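Local coordinates for NO-binding heme-dependent sensor protein (Shewanella oneidensis, PDB 4U9J) that probably senses nitric oxide through a bound heme, represented here by manganese protoporphyrin IX, and also binds a zinc ion, at residues L138-E143 with I159-C164; L130-P135 with D170-I175; G3-V8 with N75-R80. The protein carries 3 engineered substitutions. All blocks are in the same frame, centred on the assembly; numbering follows the deposited sequence.

Contact 1 of 3, residues L138-E143 with I159-C164; sequences LCFCAE and ISHDTC. With ZN (zinc ion), chain D; MNH (manganese protoporphyrin IX), chain C.
The imidazole of H161 brings its CE1 corner over the centre of one face of the F140 ring, with CE1 4.1 Å from CZ of F140 and the planes tilted 34° apart. Around the imidazole edge, close to its plane, lie OE1 of E143 and SG of C139. This is the zinc site of this H-NOX protein, three cysteines and a histidine, built between the start of helix 139-152 and residues 161-164. Zinc is bound by H161 NE2 at 2.0 Å and by the SG atoms of C139 and C164, each at 2.4 Å; C172, on the neighbouring strand, completes the four. With CG anti to the backbone N (chi1 -171°), H161 projects its ring across to the helix. There its ND1 donates to E143 OE1 at 2.7 Å, 155° at the hydrogen, using the anti lone pair of that oxygen. Together with the zinc bond, this second-shell glutamate fixes the ring's rotation and may make the imidazole more electron-rich toward zinc; its OE2 is engaged elsewhere, with K67 at the range of a long, weak ion pair. Beside it, I159 and E143 slide past each other in opposite directions, I159 CD1 4.1 Å from E143 CG.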
loop_
_atom_site.group_PDB
_atom_site.type_symbol
_atom_site.label_atom_id
_atom_site.label_comp_id
_atom_site.label_asym_id
_atom_site.label_seq_id
_atom_site.Cartn_x
_atom_site.Cartn_y
_atom_site.Cartn_z
ATOM N N LEU A 138 -8.494 -0.072 3.894
ATOM C CA LEU A 138 -7.614 0.127 2.730
ATOM C C LEU A 138 -7.017 -1.219 2.237
ATOM O O LEU A 138 -5.842 -1.289 1.867
ATOM C CB LEU A 138 -6.502 1.127 3.100
ATOM C CG LEU A 138 -6.974 2.585 3.086
ATOM C CD1 LEU A 138 -5.926 3.562 3.733
ATOM C CD2 LEU A 138 -7.237 3.002 1.607
ATOM N N CYS A 139 -7.819 -2.293 2.283
ATOM C CA CYS A 139 -7.350 -3.633 1.890
ATOM C C CYS A 139 -6.916 -3.658 0.430
ATOM O O CYS A 139 -6.096 -4.465 0.069
ATOM C CB CYS A 139 -8.438 -4.698 2.090
ATOM S SG CYS A 139 -10.045 -4.183 1.314
ATOM N N PHE A 140 -7.473 -2.793 -0.403
ATOM C CA PHE A 140 -7.062 -2.766 -1.778
ATOM C C PHE A 140 -5.731 -2.049 -1.939
ATOM O O PHE A 140 -4.972 -2.361 -2.858
ATOM C CB PHE A 140 -8.138 -2.151 -2.662
ATOM C CG PHE A 140 -9.330 -3.078 -2.852
ATOM C CD1 PHE A 140 -9.294 -4.066 -3.827
ATOM C CD2 PHE A 140 -10.440 -3.011 -2.029
ATOM C CE1 PHE A 140 -10.385 -4.964 -4.012
ATOM C CE2 PHE A 140 -11.520 -3.910 -2.213
ATOM C CZ PHE A 140 -11.476 -4.882 -3.203
ATOM N N CYS A 141 -5.453 -1.091 -1.061
ATOM C CA CYS A 141 -4.120 -0.526 -0.987
ATOM C C CYS A 141 -3.163 -1.622 -0.587
ATOM O O CYS A 141 -2.116 -1.703 -1.125
ATOM C CB CYS A 141 -4.024 0.648 0.013
ATOM S SG CYS A 141 -2.461 1.519 -0.118
ATOM N N ALA A 142 -3.570 -2.497 0.337
ATOM C CA ALA A 142 -2.715 -3.608 0.737
ATOM C C ALA A 142 -2.454 -4.590 -0.376
ATOM O O ALA A 142 -1.315 -5.050 -0.480
ATOM C CB ALA A 142 -3.310 -4.353 1.910
ATOM N N GLU A 143 -3.508 -4.917 -1.197
ATOM C CA GLU A 143 -3.277 -5.750 -2.384
ATOM C C GLU A 143 -2.216 -5.157 -3.279
ATOM O O GLU A 143 -1.294 -5.825 -3.693
ATOM C CB GLU A 143 -4.551 -5.973 -3.252
ATOM C CG GLU A 143 -5.348 -7.089 -2.788
ATOM C CD GLU A 143 -6.330 -7.592 -3.856
ATOM O OE1 GLU A 143 -7.396 -7.995 -3.393
ATOM O OE2 GLU A 143 -6.038 -7.604 -5.044
ATOM N N ILE A 159 -3.593 -13.061 -5.765
ATOM C CA ILE A 159 -4.282 -12.834 -4.498
ATOM C C ILE A 159 -5.796 -13.118 -4.653
ATOM O O ILE A 159 -6.424 -12.636 -5.570
ATOM C CB ILE A 159 -4.078 -11.406 -4.006
ATOM C CG1 ILE A 159 -2.567 -11.126 -3.841
ATOM C CG2 ILE A 159 -4.834 -11.208 -2.709
ATOM C CD1 ILE A 159 -2.272 -9.654 -3.451
ATOM N N SER A 160 -6.330 -13.894 -3.720
ATOM C CA SER A 160 -7.785 -14.074 -3.471
ATOM C C SER A 160 -8.189 -13.335 -2.239
ATOM O O SER A 160 -7.501 -13.375 -1.210
ATOM C CB SER A 160 -8.160 -15.543 -3.279
ATOM O OG SER A 160 -7.545 -16.293 -4.287
ATOM N N HIS A 161 -9.296 -12.636 -2.356
ATOM C CA HIS A 161 -9.743 -11.660 -1.382
ATOM C C HIS A 161 -11.259 -11.846 -1.173
ATOM O O HIS A 161 -12.054 -11.002 -1.576
ATOM C CB HIS A 161 -9.404 -10.298 -1.943
ATOM C CG HIS A 161 -9.593 -9.147 -1.017
ATOM N ND1 HIS A 161 -9.083 -7.911 -1.317
ATOM C CD2 HIS A 161 -10.283 -8.998 0.134
ATOM C CE1 HIS A 161 -9.402 -7.050 -0.365
ATOM N NE2 HIS A 161 -10.129 -7.685 0.536
ATOM N N ASP A 162 -11.637 -12.983 -0.600
ATOM C CA ASP A 162 -13.056 -13.362 -0.529
ATOM C C ASP A 162 -13.745 -13.148 0.809
ATOM O O ASP A 162 -14.908 -13.299 0.892
ATOM C CB ASP A 162 -13.233 -14.827 -0.939
ATOM C CG ASP A 162 -12.729 -15.091 -2.358
ATOM O OD1 ASP A 162 -13.027 -14.239 -3.228
ATOM O OD2 ASP A 162 -11.996 -16.093 -2.585
ATOM N N THR A 163 -13.025 -12.757 1.830
ATOM C CA THR A 163 -13.560 -12.195 3.071
ATOM C C THR A 163 -13.071 -10.780 3.060
ATOM O O THR A 163 -11.847 -10.554 2.867
ATOM C CB THR A 163 -13.011 -12.904 4.293
ATOM O OG1 THR A 163 -13.333 -14.278 4.161
ATOM C CG2 THR A 163 -13.562 -12.407 5.588
ATOM N N CYS A 164 -13.993 -9.817 3.232
ATOM C CA CYS A 164 -13.617 -8.408 3.064
ATOM C C CYS A 164 -14.498 -7.544 3.941
ATOM O O CYS A 164 -15.707 -7.809 4.142
ATOM C CB CYS A 164 -13.703 -8.006 1.581
ATOM S SG CYS A 164 -13.312 -6.287 1.282
HETATM ZN ZN ZN D . -10.986 -6.305 1.778
HETATM MN MN MNH C . 2.674 -0.240 5.473
HETATM C CHA MNH C . 0.563 2.182 5.961
HETATM C CHB MNH C . 0.283 -2.181 4.440
HETATM C CHC MNH C . 4.864 -2.100 3.628
HETATM C CHD MNH C . 5.174 1.885 5.907
HETATM N NA MNH C . 0.580 -0.008 5.312
HETATM C C1A MNH C . -0.165 1.126 5.495
HETATM C C2A MNH C . -1.548 0.894 5.046
HETATM C C3A MNH C . -1.624 -0.347 4.492
HETATM C C4A MNH C . -0.278 -0.908 4.693
HETATM C CMA MNH C . -2.739 -1.122 3.809
HETATM C CAA MNH C . -2.599 2.026 5.098
HETATM C CBA MNH C . -3.338 2.197 6.429
HETATM C CGA MNH C . -4.351 1.195 6.925
HETATM O O1A MNH C . -4.848 1.298 8.072
HETATM O O2A MNH C . -4.569 0.266 6.099
HETATM N NB MNH C . 2.661 -2.166 4.450
HETATM C C1B MNH C . 1.473 -2.808 3.981
HETATM C C2B MNH C . 1.662 -4.014 3.191
HETATM C C3B MNH C . 3.023 -3.858 3.083
HETATM C C4B MNH C . 3.636 -2.724 3.708
HETATM C CMB MNH C . 0.547 -4.984 2.746
HETATM C CAB MNH C . 3.905 -4.747 2.305
HETATM C CBB MNH C . 3.766 -5.508 1.075
HETATM N NC MNH C . 4.777 -0.118 4.831
HETATM C C1C MNH C . 5.535 -1.010 4.063
HETATM C C2C MNH C . 6.931 -0.605 3.863
HETATM C C3C MNH C . 6.948 0.541 4.538
HETATM C C4C MNH C . 5.684 0.845 5.142
HETATM C CMC MNH C . 8.010 -1.338 3.034
HETATM C CAC MNH C . 8.113 1.432 4.708
HETATM C CBC MNH C . 9.084 1.166 5.717
HETATM N ND MNH C . 2.939 1.707 6.156
HETATM C C1D MNH C . 4.012 2.566 6.247
HETATM C C2D MNH C . 3.652 3.981 6.584
HETATM C C3D MNH C . 2.285 3.970 6.563
HETATM C C4D MNH C . 1.851 2.644 6.239
HETATM C CMD MNH C . 4.669 5.043 6.818
HETATM C CAD MNH C . 1.338 5.126 6.827
HETATM C CBD MNH C . 1.023 5.335 8.295
HETATM C CGD MNH C . 0.174 6.594 8.510
HETATM O O1D MNH C . -0.226 7.214 7.504
HETATM O O2D MNH C . -0.104 7.067 9.671
#

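Contact 2 of 3, residues L130-P135 with D170-I175; sequences LRYSSP and DHCMLI. With ZN (zinc ion), chain D; MNH (manganese protoporphyrin IX), chain C.
Y132 and C172 face each other as a hydrogen-bonded pair where strands 127-133 and 172-180 run antiparallel in the sheet of the H-NOX domain, placing a propionate-binding tyrosine beside a zinc-binding cysteine. Y132 OH donates to propionate oxygen O2A at 2.5 Å, the oxygen lying at the edge of the phenol ring near its plane, while S134 OG donates to O1A of the same carboxylate at 2.6 Å. Together with R136 these two residues form the Tyr-x-Ser-x-Arg motif of the family. The tyrosine hydroxyl also accepts from L138 N, which holds it between helix start and propionate. Backbone bonds join Y132 with C172 and L130 with L174, each pair in both directions, the shortest running from C172 N to Y132 O at 2.8 Å. On the face that carries R131, the guanidinium lies flat on the imidazole of H171, an offset stack with centres 3.9 Å apart and planes at 13°. H171 reaches it with CG between the backbone N and the carbonyl carbon (chi1 66°). Its ring is held from the side by D170, whose OD1 accepts from H171 ND1 at 2.7 Å in an almost straight bond. That OD1 meets R131 NH2 only as a long, charge-to-charge salt bridge, for the oxygen lies well out of the guanidinium plane; S133 OG makes a weak hydrogen bond to D170 O. On the other face, C172 SG binds zinc at 2.3 Å and lies obliquely beside the tyrosine, 4.2 Å from Y132 CD1.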
loop_
_atom_site.group_PDB
_atom_site.type_symbol
_atom_site.label_atom_id
_atom_site.label_comp_id
_atom_site.label_asym_id
_atom_site.label_seq_id
_atom_site.Cartn_x
_atom_site.Cartn_y
_atom_site.Cartn_z
ATOM N N LEU A 130 -2.868 -13.837 4.609
ATOM C CA LEU A 130 -2.653 -12.570 5.262
ATOM C C LEU A 130 -3.976 -11.944 5.751
ATOM O O LEU A 130 -4.825 -11.578 4.962
ATOM C CB LEU A 130 -1.932 -11.641 4.294
ATOM C CG LEU A 130 -1.273 -10.419 4.953
ATOM C CD1 LEU A 130 -0.079 -10.882 5.759
ATOM C CD2 LEU A 130 -0.733 -9.395 3.955
ATOM N N ARG A 131 -4.170 -11.857 7.057
ATOM C CA ARG A 131 -5.341 -11.231 7.665
ATOM C C ARG A 131 -5.096 -9.750 7.910
ATOM O O ARG A 131 -4.134 -9.376 8.575
ATOM C CB ARG A 131 -5.686 -11.923 8.966
ATOM C CG ARG A 131 -7.077 -11.604 9.579
ATOM C CD ARG A 131 -7.271 -12.396 10.885
ATOM N NE ARG A 131 -8.590 -12.267 11.507
ATOM C CZ ARG A 131 -8.962 -11.169 12.156
ATOM N NH1 ARG A 131 -8.151 -10.119 12.179
ATOM N NH2 ARG A 131 -10.155 -11.079 12.702
ATOM N N TYR A 132 -5.982 -8.914 7.377
ATOM C CA TYR A 132 -5.874 -7.459 7.427
ATOM C C TYR A 132 -7.094 -6.912 8.147
ATOM O O TYR A 132 -8.220 -7.339 7.891
ATOM C CB TYR A 132 -5.816 -6.892 6.013
ATOM C CG TYR A 132 -6.003 -5.405 5.905
ATOM C CD1 TYR A 132 -7.269 -4.839 5.814
ATOM C CD2 TYR A 132 -4.925 -4.550 5.875
ATOM C CE1 TYR A 132 -7.424 -3.458 5.720
ATOM C CE2 TYR A 132 -5.091 -3.174 5.741
ATOM C CZ TYR A 132 -6.324 -2.631 5.692
ATOM O OH TYR A 132 -6.517 -1.256 5.563
ATOM N N SER A 133 -6.869 -5.904 8.964
ATOM C CA SER A 133 -7.894 -5.270 9.775
ATOM C C SER A 133 -7.543 -3.789 9.913
ATOM O O SER A 133 -6.448 -3.489 10.319
ATOM C CB SER A 133 -7.927 -5.906 11.142
ATOM O OG SER A 133 -9.215 -5.799 11.524
ATOM N N SER A 134 -8.451 -2.875 9.595
ATOM C CA SER A 134 -8.192 -1.448 9.794
ATOM C C SER A 134 -9.482 -0.655 9.681
ATOM O O SER A 134 -10.263 -0.922 8.801
ATOM C CB SER A 134 -7.212 -0.912 8.765
ATOM O OG SER A 134 -7.177 0.510 8.751
ATOM N N PRO A 135 -9.665 0.393 10.517
ATOM C CA PRO A 135 -10.900 1.190 10.404
ATOM C C PRO A 135 -10.876 2.022 9.099
ATOM O O PRO A 135 -11.863 2.574 8.671
ATOM C CB PRO A 135 -10.853 2.084 11.657
ATOM C CG PRO A 135 -9.301 2.252 11.856
ATOM C CD PRO A 135 -8.751 0.922 11.554
ATOM N N ASP A 170 -15.398 -8.089 9.742
ATOM C CA ASP A 170 -14.528 -7.185 10.507
ATOM C C ASP A 170 -13.025 -7.320 10.187
ATOM O O ASP A 170 -12.175 -6.764 10.869
ATOM C CB ASP A 170 -14.730 -7.399 11.981
ATOM C CG ASP A 170 -14.294 -8.777 12.462
ATOM O OD1 ASP A 170 -13.743 -9.651 11.696
ATOM O OD2 ASP A 170 -14.542 -8.991 13.670
ATOM N N HIS A 171 -12.712 -8.021 9.111
ATOM C CA HIS A 171 -11.328 -8.126 8.634
ATOM C C HIS A 171 -11.405 -8.581 7.166
ATOM O O HIS A 171 -12.499 -9.005 6.678
ATOM C CB HIS A 171 -10.573 -9.127 9.466
ATOM C CG HIS A 171 -11.083 -10.529 9.304
ATOM N ND1 HIS A 171 -12.203 -11.004 9.967
ATOM C CD2 HIS A 171 -10.663 -11.546 8.511
ATOM C CE1 HIS A 171 -12.419 -12.260 9.616
ATOM N NE2 HIS A 171 -11.514 -12.609 8.725
ATOM N N CYS A 172 -10.292 -8.492 6.449
ATOM C CA CYS A 172 -10.155 -9.140 5.149
ATOM C C CYS A 172 -9.168 -10.307 5.211
ATOM O O CYS A 172 -8.229 -10.274 6.003
ATOM C CB CYS A 172 -9.698 -8.125 4.114
ATOM S SG CYS A 172 -10.614 -6.591 3.996
ATOM N N MET A 173 -9.396 -11.345 4.403
ATOM C CA MET A 173 -8.436 -12.412 4.228
ATOM C C MET A 173 -7.863 -12.301 2.815
ATOM O O MET A 173 -8.603 -12.339 1.839
ATOM C CB MET A 173 -9.058 -13.790 4.444
ATOM C CG MET A 173 -9.344 -14.126 5.906
ATOM S SD MET A 173 -7.930 -14.115 7.083
ATOM C CE MET A 173 -6.768 -15.240 6.352
ATOM N N LEU A 174 -6.554 -12.120 2.714
ATOM C CA LEU A 174 -5.857 -12.109 1.422
ATOM C C LEU A 174 -5.052 -13.370 1.318
ATOM O O LEU A 174 -4.103 -13.567 2.044
ATOM C CB LEU A 174 -4.946 -10.893 1.260
ATOM C CG LEU A 174 -5.619 -9.576 0.866
ATOM C CD1 LEU A 174 -6.710 -9.270 1.697
ATOM C CD2 LEU A 174 -4.685 -8.416 1.110
ATOM N N ILE A 175 -5.436 -14.226 0.406
ATOM C CA ILE A 175 -4.779 -15.497 0.273
ATOM C C ILE A 175 -3.815 -15.288 -0.889
ATOM O O ILE A 175 -4.242 -15.116 -2.032
ATOM C CB ILE A 175 -5.745 -16.675 0.014
ATOM C CG1 ILE A 175 -6.842 -16.785 1.106
ATOM C CG2 ILE A 175 -4.943 -17.956 -0.053
ATOM C CD1 ILE A 175 -6.326 -16.944 2.546
HETATM ZN ZN ZN D . -10.986 -6.305 1.778
HETATM MN MN MNH C . 2.674 -0.240 5.473
HETATM C CHA MNH C . 0.563 2.182 5.961
HETATM C CHB MNH C . 0.283 -2.181 4.440
HETATM C CHC MNH C . 4.864 -2.100 3.628
HETATM C CHD MNH C . 5.174 1.885 5.907
HETATM N NA MNH C . 0.580 -0.008 5.312
HETATM C C1A MNH C . -0.165 1.126 5.495
HETATM C C2A MNH C . -1.548 0.894 5.046
HETATM C C3A MNH C . -1.624 -0.347 4.492
HETATM C C4A MNH C . -0.278 -0.908 4.693
HETATM C CMA MNH C . -2.739 -1.122 3.809
HETATM C CAA MNH C . -2.599 2.026 5.098
HETATM C CBA MNH C . -3.338 2.197 6.429
HETATM C CGA MNH C . -4.351 1.195 6.925
HETATM O O1A MNH C . -4.848 1.298 8.072
HETATM O O2A MNH C . -4.569 0.266 6.099
HETATM N NB MNH C . 2.661 -2.166 4.450
HETATM C C1B MNH C . 1.473 -2.808 3.981
HETATM C C2B MNH C . 1.662 -4.014 3.191
HETATM C C3B MNH C . 3.023 -3.858 3.083
HETATM C C4B MNH C . 3.636 -2.724 3.708
HETATM C CMB MNH C . 0.547 -4.984 2.746
HETATM C CAB MNH C . 3.905 -4.747 2.305
HETATM C CBB MNH C . 3.766 -5.508 1.075
HETATM N NC MNH C . 4.777 -0.118 4.831
HETATM C C1C MNH C . 5.535 -1.010 4.063
HETATM C C2C MNH C . 6.931 -0.605 3.863
HETATM C C3C MNH C . 6.948 0.541 4.538
HETATM C C4C MNH C . 5.684 0.845 5.142
HETATM C CMC MNH C . 8.010 -1.338 3.034
HETATM C CAC MNH C . 8.113 1.432 4.708
HETATM C CBC MNH C . 9.084 1.166 5.717
HETATM N ND MNH C . 2.939 1.707 6.156
HETATM C C1D MNH C . 4.012 2.566 6.247
HETATM C C2D MNH C . 3.652 3.981 6.584
HETATM C C3D MNH C . 2.285 3.970 6.563
HETATM C C4D MNH C . 1.851 2.644 6.239
HETATM C CMD MNH C . 4.669 5.043 6.818
HETATM C CAD MNH C . 1.338 5.126 6.827
HETATM C CBD MNH C . 1.023 5.335 8.295
HETATM C CGD MNH C . 0.174 6.594 8.510
HETATM O O1D MNH C . -0.226 7.214 7.504
HETATM O O2D MNH C . -0.104 7.067 9.671
#

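Contact 3 of 3, residues G3-V8 with N75-R80; sequences GIIFNV and NGLASR. With MNH (manganese protoporphyrin IX), chain C.
I4 starts the contact by pointing its longer branch at the second helix: CG1 lies anti to the backbone N (chi1 178°), and CD1 crosses L77 at 4.1 Å from its CD2. The I4 and R80 side chains slide past each other in opposite directions, I4 CD1 against R80 CD. Helices 3-17 and 62-80 meet here at a steep angle, their short segments 118° apart, in the all-helical part of the H-NOX fold that precedes the sheet. I5 sets off away from the partner helix, yet its CD1 swings back to 4.4 Å from L77 CD2. The same I5 CD1 lies 3.9 Å from the propionate carbon CAD of the porphyrin. Next comes N7, whose CB borders the R80 guanidinium obliquely; its amide is engaged elsewhere, with S38 OG and the backbone O of Y36. V8 brings the backbones closest, at G76, where its CG2 lies 3.9 Å from the glycine CA. The same methyl sits over one face of the R80 guanidinium, offset toward one side, 3.6 Å from NH1. R80, extended from CG to NE, brings its guanidinium to G76 of its own helix, NH1 donating to G76 O at 3.2 Å from above the carbonyl plane, while NH2 forms a salt bridge to D11. All these R80 contacts belong to one of two conformers. L77 packs on I4 and I5 and also touches the porphyrin, CD1 3.6 Å from C4C. The two segments thus meet largely through apolar atoms that also pack against the macrocycle, and in this conformer the arginine charge is met by D11, further along helix 3-17.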
loop_
_atom_site.group_PDB
_atom_site.type_symbol
_atom_site.label_atom_id
_atom_site.label_comp_id
_atom_site.label_asym_id
_atom_site.label_seq_id
_atom_site.Cartn_x
_atom_site.Cartn_y
_atom_site.Cartn_z
ATOM N N GLY A 3 2.363 12.369 5.745
ATOM C CA GLY A 3 2.764 13.129 4.579
ATOM C C GLY A 3 3.409 12.241 3.529
ATOM O O GLY A 3 3.194 12.462 2.338
ATOM N N ILE A 4 4.190 11.255 3.960
ATOM C CA ILE A 4 4.879 10.447 3.007
ATOM C C ILE A 4 3.917 9.760 2.039
ATOM O O ILE A 4 4.247 9.627 0.849
ATOM C CB ILE A 4 5.747 9.383 3.652
ATOM C CG1 ILE A 4 6.411 8.540 2.555
ATOM C CG2 ILE A 4 4.939 8.506 4.570
ATOM C CD1 ILE A 4 7.618 7.967 2.955
ATOM N N ILE A 5 2.718 9.386 2.501
ATOM C CA ILE A 5 1.763 8.759 1.613
ATOM C C ILE A 5 1.316 9.759 0.517
ATOM O O ILE A 5 1.233 9.416 -0.683
ATOM C CB ILE A 5 0.545 8.235 2.365
ATOM C CG1 ILE A 5 0.995 7.312 3.492
ATOM C CG2 ILE A 5 -0.438 7.552 1.391
ATOM C CD1 ILE A 5 1.873 6.143 3.106
ATOM N N PHE A 6 1.010 10.977 0.934
ATOM C CA PHE A 6 0.715 12.069 0.019
ATOM C C PHE A 6 1.876 12.395 -0.926
ATOM O O PHE A 6 1.648 12.819 -2.054
ATOM C CB PHE A 6 0.372 13.357 0.792
ATOM C CG PHE A 6 -0.919 13.291 1.574
ATOM C CD1 PHE A 6 -0.927 12.780 2.852
ATOM C CD2 PHE A 6 -2.117 13.787 1.037
ATOM C CE1 PHE A 6 -2.097 12.743 3.583
ATOM C CE2 PHE A 6 -3.289 13.731 1.752
ATOM C CZ PHE A 6 -3.300 13.205 2.999
ATOM N N ASN A 7 3.121 12.304 -0.450
ATOM C CA ASN A 7 4.235 12.633 -1.321
ATOM C C ASN A 7 4.402 11.597 -2.442
ATOM O O ASN A 7 4.681 11.936 -3.578
ATOM C CB ASN A 7 5.555 12.722 -0.562
ATOM C CG ASN A 7 5.567 13.758 0.553
ATOM O OD1 ASN A 7 6.257 13.529 1.554
ATOM N ND2 ASN A 7 4.897 14.899 0.382
ATOM N N VAL A 8 4.251 10.325 -2.098
ATOM C CA VAL A 8 4.243 9.239 -3.104
ATOM C C VAL A 8 3.041 9.397 -4.057
ATOM O O VAL A 8 3.196 9.224 -5.261
ATOM C CB VAL A 8 4.238 7.839 -2.460
ATOM C CG1 VAL A 8 4.227 6.764 -3.532
ATOM C CG2 VAL A 8 5.501 7.656 -1.622
ATOM N N ASN A 75 7.141 0.898 -3.999
ATOM C CA ASN A 75 8.463 1.341 -4.388
ATOM C C ASN A 75 8.776 2.711 -3.771
ATOM O O ASN A 75 9.917 3.011 -3.434
ATOM C CB ASN A 75 8.563 1.383 -5.901
ATOM C CG ASN A 75 9.911 1.884 -6.387
ATOM O OD1 ASN A 75 11.000 1.484 -5.880
ATOM N ND2 ASN A 75 9.868 2.808 -7.378
ATOM N N GLY A 76 7.739 3.520 -3.587
ATOM C CA GLY A 76 7.889 4.819 -2.934
ATOM C C GLY A 76 8.332 4.665 -1.495
ATOM O O GLY A 76 9.248 5.361 -1.074
ATOM N N LEU A 77 7.794 3.671 -0.803
ATOM C CA LEU A 77 8.173 3.389 0.558
ATOM C C LEU A 77 9.540 2.698 0.592
ATOM O O LEU A 77 10.411 3.103 1.411
ATOM C CB LEU A 77 7.118 2.544 1.268
ATOM C CG LEU A 77 5.752 3.206 1.548
ATOM C CD1 LEU A 77 4.705 2.156 1.985
ATOM C CD2 LEU A 77 5.849 4.316 2.576
ATOM N N ALA A 78 9.790 1.738 -0.304
ATOM C CA ALA A 78 11.061 1.019 -0.273
ATOM C C ALA A 78 12.192 1.952 -0.602
ATOM O O ALA A 78 13.280 1.778 -0.110
ATOM C CB ALA A 78 11.097 -0.166 -1.211
ATOM N N SER A 79 11.967 2.948 -1.431
ATOM C CA SER A 79 13.069 3.773 -1.784
ATOM C C SER A 79 13.297 4.845 -0.676
ATOM O O SER A 79 14.375 5.330 -0.554
ATOM C CB SER A 79 12.882 4.395 -3.167
ATOM O OG SER A 79 11.940 5.412 -3.084
ATOM N N ARG A 80 12.309 5.143 0.142
ATOM C CA ARG A 80 12.484 6.164 1.160
ATOM C C ARG A 80 12.885 5.534 2.498
ATOM O O ARG A 80 13.385 6.235 3.373
ATOM C CB ARG A 80 11.206 6.967 1.291
ATOM C CG ARG A 80 11.008 7.969 0.158
ATOM C CD ARG A 80 9.664 8.577 0.333
ATOM N NE ARG A 80 9.360 9.687 -0.555
ATOM C CZ ARG A 80 9.001 9.511 -1.816
ATOM N NH1 ARG A 80 9.031 8.271 -2.307
ATOM N NH2 ARG A 80 8.666 10.578 -2.557
HETATM MN MN MNH C . 2.674 -0.240 5.473
HETATM C CHA MNH C . 0.563 2.182 5.961
HETATM C CHB MNH C . 0.283 -2.181 4.440
HETATM C CHC MNH C . 4.864 -2.100 3.628
HETATM C CHD MNH C . 5.174 1.885 5.907
HETATM N NA MNH C . 0.580 -0.008 5.312
HETATM C C1A MNH C . -0.165 1.126 5.495
HETATM C C2A MNH C . -1.548 0.894 5.046
HETATM C C3A MNH C . -1.624 -0.347 4.492
HETATM C C4A MNH C . -0.278 -0.908 4.693
HETATM C CMA MNH C . -2.739 -1.122 3.809
HETATM C CAA MNH C . -2.599 2.026 5.098
HETATM C CBA MNH C . -3.338 2.197 6.429
HETATM C CGA MNH C . -4.351 1.195 6.925
HETATM O O1A MNH C . -4.848 1.298 8.072
HETATM O O2A MNH C . -4.569 0.266 6.099
HETATM N NB MNH C . 2.661 -2.166 4.450
HETATM C C1B MNH C . 1.473 -2.808 3.981
HETATM C C2B MNH C . 1.662 -4.014 3.191
HETATM C C3B MNH C . 3.023 -3.858 3.083
HETATM C C4B MNH C . 3.636 -2.724 3.708
HETATM C CMB MNH C . 0.547 -4.984 2.746
HETATM C CAB MNH C . 3.905 -4.747 2.305
HETATM C CBB MNH C . 3.766 -5.508 1.075
HETATM N NC MNH C . 4.777 -0.118 4.831
HETATM C C1C MNH C . 5.535 -1.010 4.063
HETATM C C2C MNH C . 6.931 -0.605 3.863
HETATM C C3C MNH C . 6.948 0.541 4.538
HETATM C C4C MNH C . 5.684 0.845 5.142
HETATM C CMC MNH C . 8.010 -1.338 3.034
HETATM C CAC MNH C . 8.113 1.432 4.708
HETATM C CBC MNH C . 9.084 1.166 5.717
HETATM N ND MNH C . 2.939 1.707 6.156
HETATM C C1D MNH C . 4.012 2.566 6.247
HETATM C C2D MNH C . 3.652 3.981 6.584
HETATM C C3D MNH C . 2.285 3.970 6.563
HETATM C C4D MNH C . 1.851 2.644 6.239
HETATM C CMD MNH C . 4.669 5.043 6.818
HETATM C CAD MNH C . 1.338 5.126 6.827
HETATM C CBD MNH C . 1.023 5.335 8.295
HETATM C CGD MNH C . 0.174 6.594 8.510
HETATM O O1D MNH C . -0.226 7.214 7.504
HETATM O O2D MNH C . -0.104 7.067 9.671
#

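In the fold
Contact 3 comes first along the chain and closes before the other two open; contact 2 then brackets contact 1. Contacts 1 and 2 are neighbours, their centres about 7 Å apart: strands 156-163 and 172-180 lie side by side in one antiparallel sheet, bonded at S160 and I175, and both contacts supply ligands to the single zinc ion. Contact 3 lies on the opposite side of the chain's centre, about 21 and 23 Å from contacts 1 and 2 between centres, and joins helices 3-17 and 62-80. The porphyrin touches all three, so it bridges the helical part and the zinc-bearing part of the domain, with contact 2 gripping a propionate and contact 3 lining the macrocycle.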